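Local coordinates for protein agmatinase (Deinococcus radiodurans, PDB 1WOH) that probably hydrolyses agmatine to putrescine and urea, as a manganese-dependent member of the arginase family, at residues A54-S59 with F80-D85. Numbering follows the deposited sequence.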
loop_
_atom_site.group_PDB
_atom_site.type_symbol
_atom_site.label_atom_id
_atom_site.label_comp_id
_atom_site.label_asym_id
_atom_site.label_seq_id
_atom_site.Cartn_x
_atom_site.Cartn_y
_atom_site.Cartn_z
ATOM N N ALA A 54 8.330 11.248 -10.801
ATOM C CA ALA A 54 7.499 11.666 -9.682
ATOM C C ALA A 54 7.681 13.150 -9.380
ATOM O O ALA A 54 6.723 13.845 -9.029
ATOM C CB ALA A 54 7.833 10.844 -8.450
ATOM N N LEU A 55 8.910 13.639 -9.518
ATOM C CA LEU A 55 9.193 15.046 -9.251
ATOM C C LEU A 55 8.506 15.952 -10.266
ATOM O O LEU A 55 8.049 17.038 -9.916
ATOM C CB LEU A 55 10.705 15.291 -9.239
ATOM C CG LEU A 55 11.383 14.812 -7.944
ATOM C CD1 LEU A 55 12.891 14.698 -8.132
ATOM C CD2 LEU A 55 11.048 15.785 -6.814
ATOM N N ARG A 56 8.446 15.514 -11.523
ATOM C CA ARG A 56 7.775 16.293 -12.561
ATOM C C ARG A 56 6.284 16.343 -12.236
ATOM O O ARG A 56 5.669 17.412 -12.228
ATOM C CB ARG A 56 7.987 15.659 -13.941
ATOM C CG ARG A 56 9.427 15.740 -14.450
ATOM C CD ARG A 56 9.555 15.170 -15.859
ATOM N NE ARG A 56 10.830 15.535 -16.471
ATOM C CZ ARG A 56 11.893 14.741 -16.553
ATOM N NH1 ARG A 56 11.857 13.501 -16.062
ATOM N NH2 ARG A 56 13.002 15.188 -17.135
ATOM N N GLU A 57 5.702 15.182 -11.962
ATOM C CA GLU A 57 4.288 15.123 -11.620
ATOM C C GLU A 57 4.008 16.035 -10.426
ATOM O O GLU A 57 3.063 16.828 -10.446
ATOM C CB GLU A 57 3.887 13.683 -11.282
ATOM C CG GLU A 57 4.073 12.710 -12.435
ATOM C CD GLU A 57 3.867 11.256 -12.031
ATOM O OE1 GLU A 57 3.972 10.379 -12.911
ATOM O OE2 GLU A 57 3.607 10.986 -10.840
ATOM N N ALA A 58 4.840 15.941 -9.393
ATOM C CA ALA A 58 4.642 16.762 -8.201
ATOM C C ALA A 58 4.860 18.258 -8.447
ATOM O O ALA A 58 4.274 19.093 -7.755
ATOM C CB ALA A 58 5.561 16.284 -7.077
ATOM N N SER A 59 5.694 18.597 -9.423
ATOM C CA SER A 59 5.971 20.002 -9.708
ATOM C C SER A 59 4.767 20.724 -10.304
ATOM O O SER A 59 4.738 21.957 -10.338
ATOM C CB SER A 59 7.165 20.142 -10.653
ATOM O OG SER A 59 6.833 19.759 -11.971
ATOM N N PHE A 80 11.573 28.579 -18.152
ATOM C CA PHE A 80 11.891 27.188 -17.819
ATOM C C PHE A 80 11.846 26.279 -19.045
ATOM O O PHE A 80 11.177 26.572 -20.036
ATOM C CB PHE A 80 10.888 26.634 -16.795
ATOM C CG PHE A 80 11.115 27.107 -15.391
ATOM C CD1 PHE A 80 10.865 28.427 -15.029
ATOM C CD2 PHE A 80 11.582 26.221 -14.424
ATOM C CE1 PHE A 80 11.076 28.859 -13.718
ATOM C CE2 PHE A 80 11.798 26.638 -13.107
ATOM C CZ PHE A 80 11.546 27.960 -12.753
ATOM N N ALA A 81 12.557 25.161 -18.964
ATOM C CA ALA A 81 12.573 24.175 -20.035
ATOM C C ALA A 81 12.829 22.809 -19.395
ATOM O O ALA A 81 13.461 22.724 -18.348
ATOM C CB ALA A 81 13.673 24.496 -21.044
ATOM N N ASP A 82 12.325 21.751 -20.016
ATOM C CA ASP A 82 12.549 20.398 -19.505
ATOM C C ASP A 82 13.288 19.660 -20.613
ATOM O O ASP A 82 12.704 19.359 -21.653
ATOM C CB ASP A 82 11.215 19.696 -19.206
ATOM C CG ASP A 82 11.406 18.358 -18.511
ATOM O OD1 ASP A 82 12.441 17.709 -18.767
ATOM O OD2 ASP A 82 10.528 17.951 -17.720
ATOM N N ALA A 83 14.572 19.379 -20.401
ATOM C CA ALA A 83 15.377 18.694 -21.412
ATOM C C ALA A 83 15.186 17.179 -21.403
ATOM O O ALA A 83 15.932 16.448 -22.062
ATOM C CB ALA A 83 16.849 19.034 -21.228
ATOM N N GLY A 84 14.187 16.712 -20.664
ATOM C CA GLY A 84 13.924 15.284 -20.606
ATOM C C GLY A 84 14.920 14.540 -19.740
ATOM O O GLY A 84 15.504 15.115 -18.817
ATOM N N ASP A 85 15.116 13.257 -20.036
ATOM C CA ASP A 85 16.041 12.424 -19.273
ATOM C C ASP A 85 17.230 11.960 -20.093
ATOM O O ASP A 85 17.143 11.815 -21.316
ATOM C CB ASP A 85 15.357 11.151 -18.761
ATOM C CG ASP A 85 14.297 11.414 -17.714
ATOM O OD1 ASP A 85 14.248 12.526 -17.148
ATOM O OD2 ASP A 85 13.514 10.478 -17.445
#
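With CG set opposite its own carbonyl carbon (chi1 -68°) and the chain extended from there to NE, Arg56 carries its guanidinium off helix 51-59 to strand 80-85, where it meets the carboxylate of Asp82, whose CG is anti to the backbone N. The guanidinium and the Asp82 carboxylate are nearly coplanar, 13° apart, and the grip is side-on: Arg56 NE gives a nearly straight bond to Asp82 OD2 at 2.7 Å, Arg56 NH2 a longer one to Asp82 OD1 at 3.1 Å, each oxygen accepting through its syn lone pair. Asp85 takes the end of the group. Asp85 OD1 alone receives Arg56 NH1 at 2.8 Å and Arg56 NH2 at 2.9 Å, both from one face of a carboxylate turned 44° from the guanidinium. Arginine suits this place because its flat, five-hydrogen cation can serve two aspartates at once, and two negative charges should keep it firmly ionised in a buried setting. Aspartate is short and keeps its oxygens close to the strand, so Asp82 OD1 also accepts the backbone N of Gly84 at 2.8 Å, closing an Asx turn that steadies the carboxylate; the positive phi of Gly84 is easy for glycine. Asp82 OD2 takes the N of Phe15 as well, while Asp85 OD2 bonds Gly11 N of a second subunit, whose Ile12 packs on Arg56. This is a buried salt-bridge network, joining a helix to an outermost strand of the chain's parallel sheet in the alpha/beta arginase fold, at a subunit interface.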